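Long-range contacts in mevalonate kinase, putative (Leishmania major, PDB 2HFU), which probably catalyses ATP-dependent phosphorylation of (R)-mevalonate to (R)-5-phosphomevalonate, an early step of isoprenoid biosynthesis: residues Val22-Glu27 with Leu188-Val193; Ile37-Ser42 with Gly165-Tyr170. All coordinates share one frame; numbering follows the deposited sequence.

Both contacts are buried near the middle of the chain and meet at strand 36-52, which pairs with strand 17-25 of contact 1 and with strand 166-173 of contact 2. Their chemistry differs with their place in the fold. Contact 2 joins neighbouring strands within one sheet, so backbone hydrogen bonds carry it. Contact 1 brings that sheet against a second, antiparallel one, and apolar side chains alone bridge the gap between its segments. Leu24 ties the two together, because it also packs on Ala39 and Leu167. Each contact reaches (R)-mevalonate as well: 22-27 through van der Waals contact, and 165-170 through the hydroxyl of Tyr170.

Contact 1: residues Val22-Glu27 with Leu188-Val193; sequences VILFGE and LYLVVV. With MEV ((R)-mevalonate), chain C.
Val22, whose side chain meets Leu190, is fixed in its own sheet by a backbone bond from Ala39 N to Val22 O, and Leu24, which meets Leu188, by one from Leu24 N to Ile37 O. Here two sheets of the GHMP kinase fold face each other, with the strand axes 10.3 Å apart and their directions at 115°, so side chains fill the interface. Leu24 and Phe25 both sit opposite Ile37, forming a classic beta bulge.

The branched aliphatic residues suit this buried apolar layer. With CG1 anti to its carbonyl carbon (chi1 -51°), Val22 sends its methyls to different partners. Val22 CG2 meets Leu190 CD1 tip to tip at 3.8 Å, while Val22 CG1 lies 3.9 Å from Val192 CG2, the two valines crossing at a slant. Leu24 CD1 meets Leu188 CD2 end on at 3.8 Å. Behind this row, Leu188, Leu190 and Val192 also touch side chains of the adjoining strands 291-296 and 318-324.

Beyond the bulge the chain turns through Gly26, whose positive phi favours glycine. Both carboxylate oxygens of Glu27 are taken, OE2 by a salt bridge to Lys282 and OE1 by Gly285 N; Lys282 NZ also bonds Leu24 O. On the side of the strand away from Leu24, Ile23 CD1 packs 3.8 Å from C2 of (R)-mevalonate.

Contact 2: residues Ile37-Ser42 with Gly165-Tyr170; sequences IVAGIS and GGLILY. With MEV ((R)-mevalonate), chain C.
The Tyr170 ring meets Val38 across the contact: Tyr170 CD1 is 3.7 Å from Val38 CG2, the methyl approaching obliquely. At the ring's edge, in its plane, lies O4 of (R)-mevalonate, and the ring of Phe179 meets that of Tyr170 with the two planes nearly parallel. This is an antiparallel strand pair of the mixed sheet in the GHMP kinase fold, and Tyr170 carries it into the substrate site. With CG roughly anti to the backbone N (chi1 152°), the ring extends past Val38 to the ligand, where Tyr170 OH donates to the carboxylate oxygen O4 at 2.7 Å. Tyrosine suits the place: its ring packs against Val38 and Phe179 while its hydroxyl binds the substrate.

Backbone bonds hold the strands together. Val38 and Ile168 form a hydrogen-bonded pair in which Val38 N donates almost straight (179°) to Ile168 O, in the carbonyl plane, over 2.8 Å. The return bond, Ile168 N to Val38 O, is equally short but bent at the hydrogen (138°). Ile37 with Leu169 and Ala39 with Leu167 are non-hydrogen-bonded pairs, and both put side chains on the face of the sheet away from Val38 and Ile168. There the small Ala39 leaves room for a leucine to lean in, Leu167 CD2 reaching 3.7 Å from Ala39 CB. Leu167 also packs on Ile182, Phe184 and Val324.

Where helix 157-164 gives way to the strand, glycines fit for steric reasons. Gly165 and Gly166 both have positive phi, and Gly40, having no side chain, lets the strands close until Gly40 CA is 4.1 Å from Gly165 CA. Alongside, Gly40 N donates to Gly166 O at 2.8 Å, the donor somewhat out of the carbonyl plane.

Contact 1: residues Val22-Glu27 with Leu188-Val193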
ATOM      1  N   VAL A  22      -0.464  -2.400   2.771  1.00 19.05           N
ATOM      2  CA  VAL A  22       0.775  -2.963   3.313  1.00 19.64           C
ATOM      3  C   VAL A  22       1.018  -4.335   2.683  1.00 19.32           C
ATOM      4  O   VAL A  22       0.080  -5.107   2.460  1.00 19.46           O
ATOM      5  CB  VAL A  22       0.811  -3.044   4.883  1.00 19.30           C
ATOM      6  CG1 VAL A  22       0.438  -1.706   5.522  1.00 20.48           C
ATOM      7  CG2 VAL A  22      -0.079  -4.161   5.424  1.00 20.80           C
ATOM      8  N   ILE A  23       2.271  -4.629   2.358  1.00 19.16           N
ATOM      9  CA  ILE A  23       2.604  -5.974   1.905  1.00 18.85           C
ATOM     10  C   ILE A  23       2.857  -6.852   3.123  1.00 18.95           C
ATOM     11  O   ILE A  23       3.762  -6.589   3.914  1.00 19.73           O
ATOM     12  CB  ILE A  23       3.794  -5.974   0.920  1.00 18.74           C
ATOM     13  CG1 ILE A  23       3.390  -5.281  -0.390  1.00 19.06           C
ATOM     14  CG2 ILE A  23       4.243  -7.407   0.634  1.00 18.11           C
ATOM     15  CD1 ILE A  23       4.530  -5.051  -1.376  1.00 19.28           C
ATOM     16  N   LEU A  24       2.030  -7.880   3.283  1.00 18.95           N
ATOM     17  CA  LEU A  24       2.158  -8.790   4.415  1.00 18.67           C
ATOM     18  C   LEU A  24       3.223  -9.853   4.176  1.00 18.63           C
ATOM     19  O   LEU A  24       4.048 -10.112   5.051  1.00 18.38           O
ATOM     20  CB  LEU A  24       0.815  -9.444   4.754  1.00 19.42           C
ATOM     21  CG  LEU A  24      -0.293  -8.546   5.315  1.00 19.95           C
ATOM     22  CD1 LEU A  24      -1.473  -9.400   5.734  1.00 19.91           C
ATOM     23  CD2 LEU A  24       0.204  -7.705   6.496  1.00 21.01           C
ATOM     24  N   PHE A  25       3.161 -10.500   3.013  1.00 17.63           N
ATOM     25  CA  PHE A  25       4.178 -11.452   2.569  1.00 17.87           C
ATOM     26  C   PHE A  25       4.619 -11.212   1.125  1.00 17.76           C
ATOM     27  O   PHE A  25       3.819 -10.889   0.267  1.00 17.71           O
ATOM     28  CB  PHE A  25       3.692 -12.891   2.696  1.00 17.77           C
ATOM     29  CG  PHE A  25       3.372 -13.311   4.096  1.00 17.90           C
ATOM     30  CD1 PHE A  25       4.242 -14.100   4.808  1.00 17.67           C
ATOM     31  CD2 PHE A  25       2.189 -12.940   4.693  1.00 18.77           C
ATOM     32  CE1 PHE A  25       3.945 -14.486   6.073  1.00 17.59           C
ATOM     33  CE2 PHE A  25       1.901 -13.339   5.972  1.00 17.75           C
ATOM     34  CZ  PHE A  25       2.778 -14.103   6.654  1.00 17.86           C
ATOM     35  N   GLY A  26       5.905 -11.401   0.873  1.00 17.94           N
ATOM     36  CA  GLY A  26       6.382 -11.724  -0.455  1.00 17.46           C
ATOM     37  C   GLY A  26       6.995 -10.597  -1.269  1.00 17.18           C
ATOM     38  O   GLY A  26       7.294 -10.773  -2.433  1.00 17.97           O
ATOM     39  N   GLU A  27       7.219  -9.448  -0.654  1.00 17.00           N
ATOM     40  CA  GLU A  27       7.981  -8.397  -1.323  1.00 16.79           C
ATOM     41  C   GLU A  27       9.300  -8.980  -1.838  1.00 16.96           C
ATOM     42  O   GLU A  27       9.895  -9.860  -1.198  1.00 16.24           O
ATOM     43  CB  GLU A  27       8.237  -7.193  -0.411  1.00 16.50           C
ATOM     44  CG  GLU A  27       8.916  -7.509   0.914  1.00 16.61           C
ATOM     45  CD  GLU A  27       7.916  -7.780   2.019  1.00 17.47           C
ATOM     46  OE1 GLU A  27       7.242  -6.823   2.454  1.00 17.58           O
ATOM     47  OE2 GLU A  27       7.800  -8.945   2.444  1.00 17.03           O
ATOM     48  N   LEU A 188      -7.521  -7.878  11.373  1.00 25.96           N
ATOM     49  CA  LEU A 188      -6.068  -7.782  11.517  1.00 24.75           C
ATOM     50  C   LEU A 188      -5.687  -6.459  12.176  1.00 24.14           C
ATOM     51  O   LEU A 188      -5.832  -5.398  11.570  1.00 23.26           O
ATOM     52  CB  LEU A 188      -5.385  -7.897  10.148  1.00 24.96           C
ATOM     53  CG  LEU A 188      -4.628  -9.150   9.698  1.00 25.24           C
ATOM     54  CD1 LEU A 188      -5.319 -10.441  10.092  1.00 25.53           C
ATOM     55  CD2 LEU A 188      -4.396  -9.095   8.197  1.00 24.79           C
ATOM     56  N   TYR A 189      -5.206  -6.526  13.415  1.00 23.13           N
ATOM     57  CA  TYR A 189      -4.733  -5.336  14.120  1.00 22.45           C
ATOM     58  C   TYR A 189      -3.258  -5.100  13.819  1.00 21.57           C
ATOM     59  O   TYR A 189      -2.395  -5.864  14.260  1.00 21.46           O
ATOM     60  CB  TYR A 189      -4.964  -5.464  15.627  1.00 23.46           C
ATOM     61  CG  TYR A 189      -6.420  -5.566  16.018  1.00 24.32           C
ATOM     62  CD1 TYR A 189      -7.005  -6.805  16.274  1.00 24.69           C
ATOM     63  CD2 TYR A 189      -7.214  -4.426  16.134  1.00 24.99           C
ATOM     64  CE1 TYR A 189      -8.349  -6.907  16.638  1.00 25.25           C
ATOM     65  CE2 TYR A 189      -8.558  -4.517  16.497  1.00 25.47           C
ATOM     66  CZ  TYR A 189      -9.113  -5.762  16.746  1.00 25.06           C
ATOM     67  OH  TYR A 189     -10.437  -5.866  17.103  1.00 27.10           O
ATOM     68  N   LEU A 190      -2.979  -4.043  13.059  1.00 19.88           N
ATOM     69  CA  LEU A 190      -1.621  -3.759  12.602  1.00 18.67           C
ATOM     70  C   LEU A 190      -1.024  -2.517  13.237  1.00 18.30           C
ATOM     71  O   LEU A 190      -1.708  -1.506  13.441  1.00 17.69           O
ATOM     72  CB  LEU A 190      -1.571  -3.608  11.073  1.00 17.92           C
ATOM     73  CG  LEU A 190      -2.132  -4.688  10.144  1.00 18.36           C
ATOM     74  CD1 LEU A 190      -2.054  -4.216   8.695  1.00 17.04           C
ATOM     75  CD2 LEU A 190      -1.415  -6.023  10.316  1.00 16.17           C
ATOM     76  N   VAL A 191       0.263  -2.610  13.551  1.00 18.14           N
ATOM     77  CA  VAL A 191       1.089  -1.436  13.804  1.00 17.92           C
ATOM     78  C   VAL A 191       1.986  -1.295  12.584  1.00 17.65           C
ATOM     79  O   VAL A 191       2.687  -2.238  12.206  1.00 16.51           O
ATOM     80  CB  VAL A 191       1.956  -1.574  15.081  1.00 17.95           C
ATOM     81  CG1 VAL A 191       2.817  -0.325  15.289  1.00 18.24           C
ATOM     82  CG2 VAL A 191       1.094  -1.815  16.301  1.00 18.76           C
ATOM     83  N   VAL A 192       1.934  -0.126  11.950  1.00 16.85           N
ATOM     84  CA  VAL A 192       2.773   0.162  10.795  1.00 16.63           C
ATOM     85  C   VAL A 192       3.721   1.294  11.170  1.00 16.67           C
ATOM     86  O   VAL A 192       3.297   2.329  11.702  1.00 17.14           O
ATOM     87  CB  VAL A 192       1.934   0.512   9.537  1.00 16.70           C
ATOM     88  CG1 VAL A 192       2.833   0.813   8.344  1.00 17.00           C
ATOM     89  CG2 VAL A 192       0.979  -0.624   9.192  1.00 16.46           C
ATOM     90  N   VAL A 193       5.006   1.085  10.909  1.00 16.26           N
ATOM     91  CA  VAL A 193       6.037   2.023  11.352  1.00 16.27           C
ATOM     92  C   VAL A 193       6.857   2.577  10.183  1.00 16.57           C
ATOM     93  O   VAL A 193       7.429   1.816   9.404  1.00 16.91           O
ATOM     94  CB  VAL A 193       6.979   1.370  12.396  1.00 15.84           C
ATOM     95  CG1 VAL A 193       8.045   2.350  12.849  1.00 15.33           C
ATOM     96  CG2 VAL A 193       6.191   0.858  13.598  1.00 16.01           C
TER
HETATM   97  C8  MEV C 400       7.813  -3.052  -3.606  1.00 30.11           C
HETATM   98  O8  MEV C 400       6.654  -2.354  -3.138  1.00 31.98           O
HETATM   99  C2  MEV C 400       7.508  -4.547  -3.703  1.00 28.21           C
HETATM  100  C3  MEV C 400       8.498  -5.352  -4.557  1.00 27.71           C
HETATM  101  O7  MEV C 400       8.179  -6.739  -4.414  1.00 24.89           O
HETATM  102  C4  MEV C 400       8.449  -4.977  -6.046  1.00 28.17           C
HETATM  103  C5  MEV C 400       7.203  -5.437  -6.781  1.00 29.58           C
HETATM  104  O3  MEV C 400       6.994  -4.967  -7.919  1.00 31.70           O
HETATM  105  O4  MEV C 400       6.420  -6.260  -6.258  1.00 30.18           O
HETATM  106  C6  MEV C 400       9.921  -5.170  -4.039  1.00 26.61           C

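Contact 2: residues Ile37-Ser42 with Gly165-Tyr170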
ATOM      1  N   ILE A  37       1.195 -11.743  -0.484  1.00 16.65           N
ATOM      2  CA  ILE A  37      -0.047 -11.355   0.176  1.00 16.85           C
ATOM      3  C   ILE A  37      -0.012  -9.859   0.469  1.00 16.78           C
ATOM      4  O   ILE A  37       0.840  -9.370   1.219  1.00 16.04           O
ATOM      5  CB  ILE A  37      -0.313 -12.189   1.456  1.00 16.21           C
ATOM      6  CG1 ILE A  37      -0.376 -13.686   1.117  1.00 17.08           C
ATOM      7  CG2 ILE A  37      -1.613 -11.725   2.134  1.00 16.09           C
ATOM      8  CD1 ILE A  37      -0.425 -14.613   2.331  1.00 16.73           C
ATOM      9  N   VAL A  38      -0.939  -9.143  -0.153  1.00 16.90           N
ATOM     10  CA  VAL A  38      -1.028  -7.698  -0.027  1.00 16.99           C
ATOM     11  C   VAL A  38      -2.305  -7.365   0.736  1.00 17.63           C
ATOM     12  O   VAL A  38      -3.363  -7.959   0.481  1.00 17.49           O
ATOM     13  CB  VAL A  38      -1.021  -7.024  -1.424  1.00 17.49           C
ATOM     14  CG1 VAL A  38      -1.110  -5.516  -1.310  1.00 16.80           C
ATOM     15  CG2 VAL A  38       0.229  -7.424  -2.210  1.00 17.49           C
ATOM     16  N   ALA A  39      -2.207  -6.430   1.678  1.00 17.32           N
ATOM     17  CA  ALA A  39      -3.358  -6.047   2.488  1.00 17.80           C
ATOM     18  C   ALA A  39      -3.789  -4.612   2.233  1.00 18.35           C
ATOM     19  O   ALA A  39      -3.050  -3.669   2.519  1.00 19.21           O
ATOM     20  CB  ALA A  39      -3.066  -6.260   3.964  1.00 18.22           C
ATOM     21  N   GLY A  40      -4.985  -4.456   1.676  1.00 18.41           N
ATOM     22  CA  GLY A  40      -5.642  -3.160   1.624  1.00 18.34           C
ATOM     23  C   GLY A  40      -6.196  -2.910   3.009  1.00 18.32           C
ATOM     24  O   GLY A  40      -6.970  -3.719   3.523  1.00 19.09           O
ATOM     25  N   ILE A  41      -5.771  -1.813   3.630  1.00 17.50           N
ATOM     26  CA  ILE A  41      -6.210  -1.486   4.988  1.00 17.00           C
ATOM     27  C   ILE A  41      -7.479  -0.633   4.971  1.00 16.77           C
ATOM     28  O   ILE A  41      -7.827  -0.052   3.940  1.00 17.21           O
ATOM     29  CB  ILE A  41      -5.069  -0.802   5.794  1.00 16.81           C
ATOM     30  CG1 ILE A  41      -4.633   0.508   5.118  1.00 16.66           C
ATOM     31  CG2 ILE A  41      -3.893  -1.769   5.984  1.00 16.34           C
ATOM     32  CD1 ILE A  41      -3.536   1.264   5.841  1.00 15.92           C
ATOM     33  N   SER A  42      -8.161  -0.567   6.112  1.00 16.28           N
ATOM     34  CA  SER A  42      -9.396   0.213   6.251  1.00 16.82           C
ATOM     35  C   SER A  42      -9.148   1.690   6.041  1.00 15.64           C
ATOM     36  O   SER A  42      -9.989   2.397   5.483  1.00 16.29           O
ATOM     37  CB  SER A  42     -10.009   0.019   7.642  1.00 15.56           C
ATOM     38  OG  SER A  42     -10.629  -1.243   7.748  1.00 20.86           O
ATOM     39  N   GLY A 165      -9.505  -3.313  -1.597  1.00 17.58           N
ATOM     40  CA  GLY A 165      -9.350  -3.466  -0.153  1.00 17.93           C
ATOM     41  C   GLY A 165      -9.185  -4.921   0.245  1.00 17.85           C
ATOM     42  O   GLY A 165      -9.174  -5.806  -0.609  1.00 17.50           O
ATOM     43  N   GLY A 166      -9.045  -5.160   1.546  1.00 18.75           N
ATOM     44  CA  GLY A 166      -8.938  -6.515   2.092  1.00 19.35           C
ATOM     45  C   GLY A 166      -7.649  -7.232   1.731  1.00 19.93           C
ATOM     46  O   GLY A 166      -6.679  -6.611   1.283  1.00 19.71           O
ATOM     47  N   LEU A 167      -7.638  -8.544   1.935  1.00 19.83           N
ATOM     48  CA  LEU A 167      -6.462  -9.352   1.634  1.00 20.55           C
ATOM     49  C   LEU A 167      -6.467  -9.801   0.179  1.00 20.53           C
ATOM     50  O   LEU A 167      -7.505 -10.188  -0.362  1.00 20.37           O
ATOM     51  CB  LEU A 167      -6.369 -10.547   2.586  1.00 20.63           C
ATOM     52  CG  LEU A 167      -6.191 -10.204   4.068  1.00 21.96           C
ATOM     53  CD1 LEU A 167      -6.198 -11.463   4.912  1.00 21.24           C
ATOM     54  CD2 LEU A 167      -4.916  -9.405   4.310  1.00 21.94           C
ATOM     55  N   ILE A 168      -5.299  -9.733  -0.452  1.00 20.70           N
ATOM     56  CA  ILE A 168      -5.179  -9.957  -1.890  1.00 21.04           C
ATOM     57  C   ILE A 168      -3.946 -10.799  -2.213  1.00 21.90           C
ATOM     58  O   ILE A 168      -2.831 -10.468  -1.800  1.00 21.25           O
ATOM     59  CB  ILE A 168      -5.131  -8.597  -2.649  1.00 20.98           C
ATOM     60  CG1 ILE A 168      -6.480  -7.873  -2.554  1.00 21.07           C
ATOM     61  CG2 ILE A 168      -4.728  -8.793  -4.116  1.00 21.21           C
ATOM     62  CD1 ILE A 168      -6.446  -6.424  -2.971  1.00 20.72           C
ATOM     63  N   LEU A 169      -4.160 -11.889  -2.948  1.00 22.84           N
ATOM     64  CA  LEU A 169      -3.060 -12.699  -3.458  1.00 24.06           C
ATOM     65  C   LEU A 169      -2.533 -12.091  -4.750  1.00 25.25           C
ATOM     66  O   LEU A 169      -3.283 -11.893  -5.710  1.00 25.35           O
ATOM     67  CB  LEU A 169      -3.497 -14.147  -3.683  1.00 23.94           C
ATOM     68  CG  LEU A 169      -2.385 -15.185  -3.869  1.00 22.73           C
ATOM     69  CD1 LEU A 169      -1.733 -15.534  -2.533  1.00 21.63           C
ATOM     70  CD2 LEU A 169      -2.938 -16.429  -4.531  1.00 24.28           C
ATOM     71  N   TYR A 170      -1.236 -11.800  -4.755  1.00 26.62           N
ATOM     72  CA  TYR A 170      -0.576 -11.107  -5.853  1.00 27.99           C
ATOM     73  C   TYR A 170       0.581 -11.956  -6.375  1.00 29.65           C
ATOM     74  O   TYR A 170       1.495 -12.308  -5.623  1.00 29.43           O
ATOM     75  CB  TYR A 170      -0.130  -9.714  -5.372  1.00 27.66           C
ATOM     76  CG  TYR A 170       1.089  -9.078  -6.034  1.00 27.62           C
ATOM     77  CD1 TYR A 170       2.090  -8.493  -5.252  1.00 27.34           C
ATOM     78  CD2 TYR A 170       1.225  -9.020  -7.424  1.00 27.05           C
ATOM     79  CE1 TYR A 170       3.202  -7.886  -5.831  1.00 27.43           C
ATOM     80  CE2 TYR A 170       2.339  -8.418  -8.017  1.00 27.71           C
ATOM     81  CZ  TYR A 170       3.324  -7.854  -7.210  1.00 27.96           C
ATOM     82  OH  TYR A 170       4.427  -7.260  -7.782  1.00 28.05           O
TER
HETATM   83  C8  MEV C 400       7.813  -3.052  -3.606  1.00 30.11           C
HETATM   84  O8  MEV C 400       6.654  -2.354  -3.138  1.00 31.98           O
HETATM   85  C2  MEV C 400       7.508  -4.547  -3.703  1.00 28.21           C
HETATM   86  C3  MEV C 400       8.498  -5.352  -4.557  1.00 27.71           C
HETATM   87  O7  MEV C 400       8.179  -6.739  -4.414  1.00 24.89           O
HETATM   88  C4  MEV C 400       8.449  -4.977  -6.046  1.00 28.17           C
HETATM   89  C5  MEV C 400       7.203  -5.437  -6.781  1.00 29.58           C
HETATM   90  O3  MEV C 400       6.994  -4.967  -7.919  1.00 31.70           O
HETATM   91  O4  MEV C 400       6.420  -6.260  -6.258  1.00 30.18           O
HETATM   92  C6  MEV C 400       9.921  -5.170  -4.039  1.00 26.61           C